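Local structure of ABC transporter binding protein AcbH (Actinoplanes, 3OO8) at residues K148-S153 with E253-G258; K154-P159 with D175-L180; K274-L279 with N351-K356; L279-F284 with V358-K363. The protein serves as the extracellular solute receptor of an ABC transporter, binding beta-D-galactopyranose with an exclusive preference for that sugar. The protein carries 2 engineered substitutions. One frame throughout, in Å; residues are numbered along the deposited sequence.

Contact 1: residues K148-S153 with E253-G258; sequences KSVFQS and ENKQAG
On the first turn of helix 148-154, V150 points at the bend that carries K255 and G258, with S149 and F151 flanking it, and the backbones come nearest at V150 and G258, whose CA atoms lie 7.8 Å apart. The long side chain of K255 and V150 carry much of the contact. The lysine runs extended beyond CG and slides past V150 in the opposite direction, its methylenes lying alongside one branch of the valine: V150 CG2 is 3.8 Å from K255 CD and 4.0 Å from K255 CG. That branch is available because it stands opposite the carbonyl carbon of V150, while CG1 takes the place opposite the backbone N (chi1 172°). Farther along, K255 NZ reaches to 3.7 Å from S149 OG. S149 OG has its hydrogen-bond partner in D278, and no bond to K255 NZ forms at this distance. The third touch is made by the F151 ring, which meets the backbone of G258 at its edge, with F151 CE1 3.8 Å from G258 O near the ring plane. The same ring also packs on L168 and M172 of helix 162-174. The example illustrates how a helix terminator can double as a contact point. K255 has positive phi (63°) and is the C-prime residue of a Schellman motif, with Q256 N turned back to A251 O. This classic ending of helix 245-253 sends the lysine toward helix 148-154 and leads the chain into strand 257-261.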
loop_
_atom_site.group_PDB
_atom_site.type_symbol
_atom_site.label_atom_id
_atom_site.label_comp_id
_atom_site.label_asym_id
_atom_site.label_seq_id
_atom_site.Cartn_x
_atom_site.Cartn_y
_atom_site.Cartn_z
ATOM N N LYS A 148 -3.489 -7.394 -22.296
ATOM C CA LYS A 148 -4.724 -8.071 -22.726
ATOM C C LYS A 148 -4.571 -8.731 -24.089
ATOM O O LYS A 148 -4.996 -9.877 -24.283
ATOM C CB LYS A 148 -5.879 -7.088 -22.785
ATOM C CG LYS A 148 -6.377 -6.699 -21.397
ATOM C CD LYS A 148 -7.469 -5.633 -21.477
ATOM C CE LYS A 148 -6.929 -4.312 -21.914
ATOM N NZ LYS A 148 -7.970 -3.245 -21.739
ATOM N N SER A 149 -3.970 -7.986 -25.013
ATOM C CA SER A 149 -3.745 -8.522 -26.359
ATOM C C SER A 149 -2.940 -9.830 -26.379
ATOM O O SER A 149 -3.188 -10.720 -27.218
ATOM C CB SER A 149 -3.101 -7.449 -27.245
ATOM O OG SER A 149 -1.747 -7.220 -26.878
ATOM N N VAL A 150 -1.979 -9.963 -25.462
ATOM C CA VAL A 150 -1.166 -11.171 -25.382
ATOM C C VAL A 150 -1.986 -12.344 -24.842
ATOM O O VAL A 150 -1.972 -13.451 -25.392
ATOM C CB VAL A 150 0.099 -10.951 -24.515
ATOM C CG1 VAL A 150 0.868 -12.264 -24.264
ATOM C CG2 VAL A 150 0.992 -9.854 -25.088
ATOM N N PHE A 151 -2.710 -12.114 -23.744
ATOM C CA PHE A 151 -3.539 -13.164 -23.206
ATOM C C PHE A 151 -4.584 -13.596 -24.252
ATOM O O PHE A 151 -4.845 -14.785 -24.412
ATOM C CB PHE A 151 -4.228 -12.667 -21.915
ATOM C CG PHE A 151 -3.424 -12.894 -20.663
ATOM C CD1 PHE A 151 -2.104 -12.493 -20.574
ATOM C CD2 PHE A 151 -4.019 -13.486 -19.545
ATOM C CE1 PHE A 151 -1.363 -12.725 -19.421
ATOM C CE2 PHE A 151 -3.277 -13.732 -18.372
ATOM C CZ PHE A 151 -1.964 -13.324 -18.301
ATOM N N GLN A 152 -5.175 -12.631 -24.948
ATOM C CA GLN A 152 -6.146 -12.922 -26.017
ATOM C C GLN A 152 -5.528 -13.749 -27.157
ATOM O O GLN A 152 -6.102 -14.746 -27.591
ATOM C CB GLN A 152 -6.746 -11.611 -26.554
ATOM C CG GLN A 152 -7.761 -10.998 -25.567
ATOM C CD GLN A 152 -8.022 -9.496 -25.755
ATOM O OE1 GLN A 152 -7.520 -8.864 -26.687
ATOM N NE2 GLN A 152 -8.809 -8.922 -24.848
ATOM N N SER A 153 -4.342 -13.357 -27.597
ATOM C CA SER A 153 -3.672 -14.007 -28.730
ATOM C C SER A 153 -3.161 -15.419 -28.412
ATOM O O SER A 153 -3.268 -16.345 -29.241
ATOM C CB SER A 153 -2.513 -13.123 -29.185
ATOM O OG SER A 153 -1.915 -13.631 -30.357
ATOM N N GLU A 253 5.999 -4.388 -20.869
ATOM C CA GLU A 253 5.465 -3.492 -21.883
ATOM C C GLU A 253 5.893 -3.905 -23.295
ATOM O O GLU A 253 5.103 -3.809 -24.246
ATOM C CB GLU A 253 5.888 -2.056 -21.615
ATOM C CG GLU A 253 5.130 -1.059 -22.456
ATOM C CD GLU A 253 5.513 0.393 -22.229
ATOM O OE1 GLU A 253 6.305 0.740 -21.318
ATOM O OE2 GLU A 253 4.965 1.217 -22.967
ATOM N N ASN A 254 7.134 -4.358 -23.402
ATOM C CA ASN A 254 7.715 -4.790 -24.693
ATOM C C ASN A 254 7.338 -6.232 -25.032
ATOM O O ASN A 254 7.839 -6.816 -25.996
ATOM C CB ASN A 254 9.243 -4.606 -24.676
ATOM C CG ASN A 254 9.665 -3.149 -24.830
ATOM O OD1 ASN A 254 8.962 -2.353 -25.450
ATOM N ND2 ASN A 254 10.814 -2.795 -24.272
ATOM N N LYS A 255 6.448 -6.812 -24.225
ATOM C CA LYS A 255 5.979 -8.175 -24.416
ATOM C C LYS A 255 7.041 -9.280 -24.300
ATOM O O LYS A 255 6.877 -10.373 -24.831
ATOM C CB LYS A 255 5.110 -8.302 -25.669
ATOM C CG LYS A 255 3.992 -7.293 -25.771
ATOM C CD LYS A 255 3.236 -7.527 -27.062
ATOM C CE LYS A 255 2.260 -6.409 -27.333
ATOM N NZ LYS A 255 1.506 -6.695 -28.585
ATOM N N GLN A 256 8.112 -8.994 -23.569
ATOM C CA GLN A 256 9.158 -9.962 -23.317
ATOM C C GLN A 256 8.837 -10.783 -22.072
ATOM O O GLN A 256 9.385 -11.855 -21.872
ATOM C CB GLN A 256 10.506 -9.242 -23.205
ATOM C CG GLN A 256 10.990 -8.722 -24.575
ATOM C CD GLN A 256 11.924 -7.511 -24.498
ATOM O OE1 GLN A 256 12.326 -6.966 -25.534
ATOM N NE2 GLN A 256 12.252 -7.073 -23.285
ATOM N N ALA A 257 7.920 -10.274 -21.252
ATOM C CA ALA A 257 7.465 -11.001 -20.066
ATOM C C ALA A 257 5.934 -11.055 -20.123
ATOM O O ALA A 257 5.312 -10.148 -20.668
ATOM C CB ALA A 257 7.920 -10.278 -18.796
ATOM N N GLY A 258 5.351 -12.106 -19.550
ATOM C CA GLY A 258 3.901 -12.278 -19.552
ATOM C C GLY A 258 3.131 -11.535 -18.463
ATOM O O GLY A 258 1.970 -11.159 -18.673
#

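Contact 2: residues K154-P159 with D175-L180; sequences KGYEVP and DGLVPL
The Y156 ring meets D175 and L177 at its edge, near its plane, while one of its faces is covered from within its own segment by K154 CB, 3.5 Å above the plane and displaced toward the rim. At the hydroxyl end the ring and the D175 carboxylate lie almost coplanar, 19° apart. Y156 OH donates to D175 OD2 in a very short hydrogen bond of 2.5 Å, and D175 OD2 also lies 3.3 Å from Y156 CE1. L177 meets the ring edge on the other side of the hydroxyl, where L177 CD2 approaches Y156 CE2 at 4.3 Å. A second proton reaches the carboxylate from a water that donates to D175 OD2 at 2.7 Å and to K154 O at 2.8 Å, tying the end of one helix to the end of the next. K154 passes D175 with its methylenes. Its ammonium, K154 NZ, stays 4.9 Å from D175 OD2, too far for a salt bridge but near enough that its charge may steady the acid. Two positive-phi glycines, G155 and G176, end helices 148-154 and 162-174 respectively, the second within a Schellman motif. Helix 162-174 links the two segments along the chain, and its L168, K171 and M172 pack on Y156, while F151 of helix 148-154 meets the tyrosine edge-to-face. Beyond L177 the chain enters strand 178-181, which runs beside strand 257-261.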
loop_
_atom_site.group_PDB
_atom_site.type_symbol
_atom_site.label_atom_id
_atom_site.label_comp_id
_atom_site.label_asym_id
_atom_site.label_seq_id
_atom_site.Cartn_x
_atom_site.Cartn_y
_atom_site.Cartn_z
ATOM N N LYS A 154 -2.587 -15.580 -27.218
ATOM C CA LYS A 154 -1.970 -16.839 -26.820
ATOM C C LYS A 154 -2.854 -17.834 -26.096
ATOM O O LYS A 154 -2.391 -18.924 -25.723
ATOM C CB LYS A 154 -0.734 -16.587 -25.965
ATOM C CG LYS A 154 0.309 -15.707 -26.611
ATOM C CD LYS A 154 1.665 -15.972 -25.954
ATOM C CE LYS A 154 2.841 -15.606 -26.859
ATOM N NZ LYS A 154 2.866 -16.351 -28.164
ATOM N N GLY A 155 -4.113 -17.463 -25.897
ATOM C CA GLY A 155 -5.071 -18.284 -25.175
ATOM C C GLY A 155 -4.763 -18.442 -23.690
ATOM O O GLY A 155 -4.931 -19.529 -23.146
ATOM N N TYR A 156 -4.304 -17.366 -23.050
ATOM C CA TYR A 156 -4.040 -17.370 -21.606
ATOM C C TYR A 156 -5.280 -16.884 -20.876
ATOM O O TYR A 156 -5.850 -15.846 -21.247
ATOM C CB TYR A 156 -2.901 -16.416 -21.253
ATOM C CG TYR A 156 -1.565 -16.735 -21.903
ATOM C CD1 TYR A 156 -1.242 -18.045 -22.235
ATOM C CD2 TYR A 156 -0.600 -15.758 -22.052
ATOM C CE1 TYR A 156 -0.022 -18.353 -22.803
ATOM C CE2 TYR A 156 0.640 -16.049 -22.627
ATOM C CZ TYR A 156 0.913 -17.357 -22.980
ATOM O OH TYR A 156 2.133 -17.697 -23.534
ATOM N N GLU A 157 -5.690 -17.646 -19.871
ATOM C CA GLU A 157 -6.835 -17.285 -19.019
ATOM C C GLU A 157 -6.328 -16.732 -17.689
ATOM O O GLU A 157 -5.284 -17.139 -17.185
ATOM C CB GLU A 157 -7.721 -18.507 -18.747
ATOM C CG GLU A 157 -8.259 -19.195 -19.999
ATOM C CD GLU A 157 -9.155 -18.303 -20.847
ATOM O OE1 GLU A 157 -9.779 -17.361 -20.315
ATOM O OE2 GLU A 157 -9.251 -18.548 -22.069
ATOM N N VAL A 158 -7.063 -15.760 -17.152
ATOM C CA VAL A 158 -6.769 -15.202 -15.824
ATOM C C VAL A 158 -6.912 -16.286 -14.758
ATOM O O VAL A 158 -7.974 -16.906 -14.643
ATOM C CB VAL A 158 -7.695 -14.006 -15.516
ATOM C CG1 VAL A 158 -7.540 -13.623 -14.033
ATOM C CG2 VAL A 158 -7.371 -12.843 -16.437
ATOM N N PRO A 159 -5.848 -16.517 -13.963
ATOM C CA PRO A 159 -5.865 -17.607 -12.987
ATOM C C PRO A 159 -6.447 -17.170 -11.637
ATOM O O PRO A 159 -6.014 -16.157 -11.061
ATOM C CB PRO A 159 -4.386 -17.982 -12.867
ATOM C CG PRO A 159 -3.668 -16.674 -13.103
ATOM C CD PRO A 159 -4.526 -15.859 -14.042
ATOM N N ASP A 175 5.984 -21.333 -24.179
ATOM C CA ASP A 175 5.792 -20.375 -25.259
ATOM C C ASP A 175 7.001 -19.439 -25.447
ATOM O O ASP A 175 6.974 -18.564 -26.312
ATOM C CB ASP A 175 4.521 -19.545 -25.055
ATOM C CG ASP A 175 3.226 -20.348 -25.231
ATOM O OD1 ASP A 175 3.247 -21.495 -25.749
ATOM O OD2 ASP A 175 2.157 -19.818 -24.834
ATOM N N GLY A 176 8.061 -19.621 -24.660
ATOM C CA GLY A 176 9.246 -18.775 -24.774
ATOM C C GLY A 176 9.147 -17.391 -24.151
ATOM O O GLY A 176 9.833 -16.459 -24.551
ATOM N N LEU A 177 8.302 -17.240 -23.133
ATOM C CA LEU A 177 8.131 -15.945 -22.509
ATOM C C LEU A 177 8.613 -16.058 -21.071
ATOM O O LEU A 177 8.469 -17.118 -20.471
ATOM C CB LEU A 177 6.623 -15.638 -22.506
ATOM C CG LEU A 177 6.076 -14.229 -22.656
ATOM C CD1 LEU A 177 6.517 -13.614 -23.974
ATOM C CD2 LEU A 177 4.558 -14.323 -22.597
ATOM N N VAL A 178 9.179 -14.984 -20.526
ATOM C CA VAL A 178 9.528 -14.932 -19.101
ATOM C C VAL A 178 8.169 -14.779 -18.397
ATOM O O VAL A 178 7.438 -13.873 -18.753
ATOM C CB VAL A 178 10.386 -13.694 -18.811
ATOM C CG1 VAL A 178 10.460 -13.411 -17.327
ATOM C CG2 VAL A 178 11.789 -13.828 -19.451
ATOM N N PRO A 179 7.821 -15.675 -17.454
ATOM C CA PRO A 179 6.460 -15.552 -16.906
ATOM C C PRO A 179 6.267 -14.274 -16.100
ATOM O O PRO A 179 5.336 -13.507 -16.337
ATOM C CB PRO A 179 6.328 -16.801 -16.023
ATOM C CG PRO A 179 7.237 -17.827 -16.738
ATOM C CD PRO A 179 8.434 -16.970 -17.086
ATOM N N LEU A 180 7.134 -14.070 -15.121
ATOM C CA LEU A 180 7.033 -12.899 -14.284
ATOM C C LEU A 180 8.271 -12.022 -14.399
ATOM O O LEU A 180 9.364 -12.391 -13.973
ATOM C CB LEU A 180 6.812 -13.327 -12.825
ATOM C CG LEU A 180 5.468 -13.981 -12.489
ATOM C CD1 LEU A 180 5.654 -14.973 -11.355
ATOM C CD2 LEU A 180 4.442 -12.878 -12.124
HETATM O O HOH W 1 -0.024 -20.287 -26.330
#

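Contact 3: residues K274-L279 with N351-K356. With SO4 (sulfate ion), chain B.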
loop_
_atom_site.group_PDB
_atom_site.type_symbol
_atom_site.label_atom_id
_atom_site.label_comp_id
_atom_site.label_asym_id
_atom_site.label_seq_id
_atom_site.Cartn_x
_atom_site.Cartn_y
_atom_site.Cartn_z
ATOM N N LYS A 274 0.435 5.205 -25.401
ATOM C CA LYS A 274 -0.017 4.339 -26.491
ATOM C C LYS A 274 -0.232 2.876 -26.080
ATOM O O LYS A 274 -1.038 2.169 -26.695
ATOM C CB LYS A 274 0.977 4.378 -27.667
ATOM C CG LYS A 274 0.832 5.583 -28.593
ATOM C CD LYS A 274 -0.359 5.414 -29.545
ATOM C CE LYS A 274 -0.563 6.684 -30.378
ATOM N NZ LYS A 274 0.748 7.214 -30.892
ATOM N N ASN A 275 0.503 2.406 -25.071
ATOM C CA ASN A 275 0.389 1.002 -24.664
ATOM C C ASN A 275 -0.547 0.772 -23.474
ATOM O O ASN A 275 -1.018 -0.354 -23.263
ATOM C CB ASN A 275 1.766 0.388 -24.371
ATOM C CG ASN A 275 2.636 0.268 -25.616
ATOM O OD1 ASN A 275 2.153 -0.104 -26.686
ATOM N ND2 ASN A 275 3.923 0.565 -25.474
ATOM N N LEU A 276 -0.818 1.840 -22.731
ATOM C CA LEU A 276 -1.677 1.761 -21.538
ATOM C C LEU A 276 -3.037 1.124 -21.794
ATOM O O LEU A 276 -3.553 0.390 -20.957
ATOM C CB LEU A 276 -1.822 3.127 -20.890
ATOM C CG LEU A 276 -2.611 3.184 -19.582
ATOM C CD1 LEU A 276 -1.832 2.391 -18.526
ATOM C CD2 LEU A 276 -2.761 4.625 -19.158
ATOM N N PRO A 277 -3.645 1.383 -22.960
ATOM C CA PRO A 277 -4.917 0.728 -23.243
ATOM C C PRO A 277 -4.879 -0.808 -23.187
ATOM O O PRO A 277 -5.904 -1.431 -22.940
ATOM C CB PRO A 277 -5.200 1.178 -24.681
ATOM C CG PRO A 277 -4.626 2.546 -24.717
ATOM C CD PRO A 277 -3.314 2.398 -23.987
ATOM N N ASP A 278 -3.719 -1.414 -23.414
ATOM C CA ASP A 278 -3.597 -2.868 -23.417
ATOM C C ASP A 278 -3.305 -3.421 -22.014
ATOM O O ASP A 278 -3.296 -4.624 -21.811
ATOM C CB ASP A 278 -2.466 -3.264 -24.392
ATOM C CG ASP A 278 -2.528 -4.729 -24.858
ATOM O OD1 ASP A 278 -3.628 -5.318 -24.933
ATOM O OD2 ASP A 278 -1.453 -5.294 -25.188
ATOM N N LEU A 279 -3.058 -2.544 -21.056
ATOM C CA LEU A 279 -2.683 -2.995 -19.713
ATOM C C LEU A 279 -3.909 -3.365 -18.865
ATOM O O LEU A 279 -4.900 -2.631 -18.855
ATOM C CB LEU A 279 -1.890 -1.883 -19.014
ATOM C CG LEU A 279 -1.274 -2.290 -17.668
ATOM C CD1 LEU A 279 -0.317 -3.446 -17.861
ATOM C CD2 LEU A 279 -0.555 -1.108 -17.077
ATOM N N ASN A 351 -9.285 6.610 -15.013
ATOM C CA ASN A 351 -9.027 5.709 -16.133
ATOM C C ASN A 351 -9.449 4.249 -15.815
ATOM O O ASN A 351 -9.951 3.940 -14.719
ATOM C CB ASN A 351 -7.560 5.790 -16.553
ATOM C CG ASN A 351 -6.620 5.416 -15.429
ATOM O OD1 ASN A 351 -6.888 4.473 -14.698
ATOM N ND2 ASN A 351 -5.515 6.152 -15.289
ATOM N N ASP A 352 -9.266 3.348 -16.772
ATOM C CA ASP A 352 -9.758 1.994 -16.614
ATOM C C ASP A 352 -9.058 1.251 -15.469
ATOM O O ASP A 352 -9.698 0.457 -14.771
ATOM C CB ASP A 352 -9.622 1.227 -17.937
ATOM C CG ASP A 352 -10.686 1.627 -18.944
ATOM O OD1 ASP A 352 -11.719 2.199 -18.519
ATOM O OD2 ASP A 352 -10.485 1.353 -20.148
ATOM N N ILE A 353 -7.757 1.512 -15.330
ATOM C CA ILE A 353 -6.929 0.912 -14.281
ATOM C C ILE A 353 -7.479 1.340 -12.927
ATOM O O ILE A 353 -7.618 0.495 -12.047
ATOM C CB ILE A 353 -5.437 1.346 -14.384
ATOM C CG1 ILE A 353 -4.799 0.752 -15.642
ATOM C CG2 ILE A 353 -4.638 0.832 -13.152
ATOM C CD1 ILE A 353 -4.733 -0.772 -15.606
ATOM N N GLN A 354 -7.774 2.629 -12.783
ATOM C CA GLN A 354 -8.398 3.133 -11.531
ATOM C C GLN A 354 -9.764 2.516 -11.274
ATOM O O GLN A 354 -10.069 2.133 -10.148
ATOM C CB GLN A 354 -8.515 4.656 -11.554
ATOM C CG GLN A 354 -7.153 5.341 -11.335
ATOM C CD GLN A 354 -7.228 6.842 -11.590
ATOM O OE1 GLN A 354 -7.508 7.284 -12.729
ATOM N NE2 GLN A 354 -6.982 7.642 -10.546
ATOM N N LYS A 355 -10.612 2.448 -12.298
ATOM C CA LYS A 355 -11.908 1.844 -12.089
ATOM C C LYS A 355 -11.780 0.409 -11.570
ATOM O O LYS A 355 -12.481 0.024 -10.653
ATOM C CB LYS A 355 -12.701 1.871 -13.392
ATOM C CG LYS A 355 -13.056 3.298 -13.762
ATOM C CD LYS A 355 -13.730 3.318 -15.128
ATOM C CE LYS A 355 -14.254 4.709 -15.463
ATOM N NZ LYS A 355 -14.904 4.705 -16.803
ATOM N N LYS A 356 -10.887 -0.380 -12.160
ATOM C CA LYS A 356 -10.715 -1.738 -11.682
ATOM C C LYS A 356 -10.096 -1.756 -10.269
ATOM O O LYS A 356 -10.446 -2.599 -9.438
ATOM C CB LYS A 356 -9.864 -2.522 -12.669
ATOM C CG LYS A 356 -9.856 -4.006 -12.354
ATOM C CD LYS A 356 -9.204 -4.794 -13.494
ATOM C CE LYS A 356 -9.175 -6.278 -13.158
ATOM N NZ LYS A 356 -10.533 -6.865 -13.056
HETATM S S SO4 B . -11.468 -6.319 -16.952
HETATM O O1 SO4 B . -10.271 -7.025 -16.510
HETATM O O2 SO4 B . -12.420 -7.309 -17.448
HETATM O O3 SO4 B . -11.134 -5.381 -18.025
HETATM O O4 SO4 B . -12.059 -5.568 -15.847
HETATM O O HOH W 2 -7.950 0.136 -21.236
#
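L279 and I353 come together through two torsions of I353: CG1 stands anti to the carbonyl carbon (chi1 -68°), and a second bend (chi2 -65°) carries CD1 across to the other segment. There I353 CD1 lies 3.7 Å from L279 O and 4.3 Å from L279 CG, while I353 CG1 brushes L276 CD1 at 4.5 Å. The helix that offers this side chain starts in a capping box, in which Q354 N gives a nearly straight bond to N351 OD1 (2.8 Å) and N351 N answers to Q354 OE1 (3.0 Å). At the exposed margin a water can link P277 O and D352 OD2, although other acceptors compete for its protons. K356 runs extended until a final bend (chi4 65°) and brings K356 NZ weakly to sulfate O4 (3.4 Å) and O1 (3.5 Å). With an alanine here the sulfate would probably lose the ammonium that makes both weak bonds, and D280 and F281 the aliphatic chain that packs on them. The chemistry thus divides: mainly apolar contact joins the turn and the start of strand 279-282 to helix 352-363, whereas K356 holds the anion, probably from the crystallisation liquor, only weakly.

Contact 4: residues L279-F284 with V358-K363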
loop_
_atom_site.group_PDB
_atom_site.type_symbol
_atom_site.label_atom_id
_atom_site.label_comp_id
_atom_site.label_asym_id
_atom_site.label_seq_id
_atom_site.Cartn_x
_atom_site.Cartn_y
_atom_site.Cartn_z
ATOM N N LEU A 279 -3.058 -2.544 -21.056
ATOM C CA LEU A 279 -2.683 -2.995 -19.713
ATOM C C LEU A 279 -3.909 -3.365 -18.865
ATOM O O LEU A 279 -4.900 -2.631 -18.855
ATOM C CB LEU A 279 -1.890 -1.883 -19.014
ATOM C CG LEU A 279 -1.274 -2.290 -17.668
ATOM C CD1 LEU A 279 -0.317 -3.446 -17.861
ATOM C CD2 LEU A 279 -0.555 -1.108 -17.077
ATOM N N ASP A 280 -3.852 -4.511 -18.189
ATOM C CA ASP A 280 -4.900 -4.901 -17.254
ATOM C C ASP A 280 -4.192 -5.574 -16.081
ATOM O O ASP A 280 -2.945 -5.677 -16.036
ATOM C CB ASP A 280 -5.869 -5.881 -17.940
ATOM C CG ASP A 280 -7.269 -5.878 -17.346
ATOM O OD1 ASP A 280 -7.475 -5.492 -16.182
ATOM O OD2 ASP A 280 -8.205 -6.291 -18.078
ATOM N N PHE A 281 -4.972 -6.019 -15.105
ATOM C CA PHE A 281 -4.366 -6.757 -13.997
ATOM C C PHE A 281 -5.333 -7.730 -13.400
ATOM O O PHE A 281 -6.538 -7.685 -13.682
ATOM C CB PHE A 281 -3.856 -5.836 -12.881
ATOM C CG PHE A 281 -4.940 -5.045 -12.169
ATOM C CD1 PHE A 281 -5.613 -5.596 -11.085
ATOM C CD2 PHE A 281 -5.191 -3.713 -12.519
ATOM C CE1 PHE A 281 -6.579 -4.867 -10.390
ATOM C CE2 PHE A 281 -6.142 -2.975 -11.828
ATOM C CZ PHE A 281 -6.841 -3.533 -10.775
ATOM N N PHE A 282 -4.780 -8.687 -12.664
ATOM C CA PHE A 282 -5.597 -9.564 -11.831
ATOM C C PHE A 282 -4.999 -9.613 -10.435
ATOM O O PHE A 282 -3.817 -9.351 -10.257
ATOM C CB PHE A 282 -5.817 -10.960 -12.452
ATOM C CG PHE A 282 -4.533 -11.728 -12.776
ATOM C CD1 PHE A 282 -3.882 -12.443 -11.773
ATOM C CD2 PHE A 282 -4.010 -11.742 -14.057
ATOM C CE1 PHE A 282 -2.746 -13.154 -12.026
ATOM C CE2 PHE A 282 -2.850 -12.447 -14.313
ATOM C CZ PHE A 282 -2.218 -13.163 -13.293
ATOM N N VAL A 283 -5.828 -9.868 -9.413
ATOM C CA VAL A 283 -5.258 -9.997 -8.079
ATOM C C VAL A 283 -4.426 -11.270 -7.946
ATOM O O VAL A 283 -4.662 -12.282 -8.622
ATOM C CB VAL A 283 -6.347 -9.896 -6.972
ATOM C CG1 VAL A 283 -7.141 -8.637 -7.204
ATOM C CG2 VAL A 283 -7.293 -11.107 -6.953
ATOM N N PHE A 284 -3.439 -11.231 -7.058
ATOM C CA PHE A 284 -2.616 -12.423 -6.887
ATOM C C PHE A 284 -3.509 -13.623 -6.575
ATOM O O PHE A 284 -4.438 -13.509 -5.746
ATOM C CB PHE A 284 -1.611 -12.201 -5.767
ATOM C CG PHE A 284 -0.439 -13.164 -5.803
ATOM C CD1 PHE A 284 0.733 -12.792 -6.461
ATOM C CD2 PHE A 284 -0.497 -14.401 -5.169
ATOM C CE1 PHE A 284 1.849 -13.633 -6.502
ATOM C CE2 PHE A 284 0.612 -15.258 -5.188
ATOM C CZ PHE A 284 1.774 -14.885 -5.873
ATOM N N VAL A 358 -10.587 0.379 -7.840
ATOM C CA VAL A 358 -11.660 0.650 -6.857
ATOM C C VAL A 358 -12.418 -0.641 -6.595
ATOM O O VAL A 358 -12.741 -0.971 -5.457
ATOM C CB VAL A 358 -12.686 1.696 -7.447
ATOM C CG1 VAL A 358 -14.049 1.698 -6.672
ATOM C CG2 VAL A 358 -12.057 3.066 -7.457
ATOM N N ALA A 359 -12.753 -1.350 -7.669
ATOM C CA ALA A 359 -13.515 -2.573 -7.537
ATOM C C ALA A 359 -12.755 -3.643 -6.753
ATOM O O ALA A 359 -13.290 -4.221 -5.807
ATOM C CB ALA A 359 -13.887 -3.098 -8.914
ATOM N N GLU A 360 -11.485 -3.855 -7.107
ATOM C CA GLU A 360 -10.715 -4.931 -6.487
ATOM C C GLU A 360 -10.276 -4.584 -5.067
ATOM O O GLU A 360 -10.328 -5.420 -4.172
ATOM C CB GLU A 360 -9.527 -5.338 -7.362
ATOM C CG GLU A 360 -10.007 -5.979 -8.673
ATOM C CD GLU A 360 -10.853 -7.219 -8.446
ATOM O OE1 GLU A 360 -10.590 -7.987 -7.478
ATOM O OE2 GLU A 360 -11.773 -7.447 -9.261
ATOM N N ILE A 361 -9.859 -3.341 -4.829
ATOM C CA ILE A 361 -9.582 -2.972 -3.448
ATOM C C ILE A 361 -10.828 -3.023 -2.545
ATOM O O ILE A 361 -10.773 -3.457 -1.383
ATOM C CB ILE A 361 -8.914 -1.584 -3.362
ATOM C CG1 ILE A 361 -7.581 -1.621 -4.103
ATOM C CG2 ILE A 361 -8.751 -1.195 -1.884
ATOM C CD1 ILE A 361 -6.955 -0.200 -4.317
ATOM N N GLY A 362 -11.969 -2.639 -3.098
ATOM C CA GLY A 362 -13.212 -2.654 -2.309
ATOM C C GLY A 362 -13.709 -4.032 -1.896
ATOM O O GLY A 362 -14.420 -4.163 -0.891
ATOM N N LYS A 363 -13.318 -5.049 -2.648
ATOM C CA LYS A 363 -13.678 -6.439 -2.313
ATOM C C LYS A 363 -12.882 -6.982 -1.121
ATOM O O LYS A 363 -13.347 -7.902 -0.437
ATOM C CB LYS A 363 -13.463 -7.356 -3.531
ATOM C CG LYS A 363 -14.407 -7.110 -4.680
ATOM C CD LYS A 363 -13.840 -7.892 -5.890
ATOM C CE LYS A 363 -14.715 -7.858 -7.065
ATOM N NZ LYS A 363 -13.983 -8.613 -8.128
#
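F281 of strand 279-282 and V283 just after it pack on E360, and this is the close-packed side of the contact. V283 CG1 comes to 3.5 Å from E360 OE1 and 4.1 Å from E360 CB, the two side chains crossing at about a right angle. F281 slides past the glutamate in the opposite direction, so that F281 CE1 sits 4.0 Å from E360 CG, and its ring plane stands 85° from the carboxylate. The glutamate reaches both because its chain is bent at the CB-CG bond (chi2 -59°), folding the carboxylate over the valine. The other side of E360 is the solvent side, where the exposed K363 lies about one turn on. K363 NZ bonds E360 OE2 at 2.7 Å in a salt bridge, approaching on the syn side but 32° out of the carboxylate plane. Replacing E360 by an alanine would probably leave K363 without its charge mate and open a gap beside V283 CG1 and the F281 ring. The case shows a glutamate used twice, its aliphatic stem and one oxygen packed against V283 and F281 while the second oxygen meets a surface charge. It is a helix-on-sheet contact of the class 2 binding-protein fold: helix 352-363 lies against strand 279-282, which pairs antiparallel with strand 134-147, and the V283 side chain is about 9 Å from that of the galactose-binding W142.

All four contacts lie on the same side of the chain's centre and fall into two pairs. Contacts 1 and 2, centres 8 Å apart, meet where G258 N probably bonds V178 O between neighbouring strands 257-261 and 178-181. Contact 2 is nested within the loop that contact 1 closes, and both close before contacts 3 and 4 open. Contacts 3 and 4, 12 Å apart, share L279 and helix 352-363, and their segments alternate along the chain. Contacts 1 and 3 are joined by probable bonds S149 OG to D278 OD2 and E253 OE2 to N275 ND2. Contacts 1, 2 and 4 reach one mixed sheet, gathering sequence-distant helices and turns round a framework that also contains the sugar-binding W142.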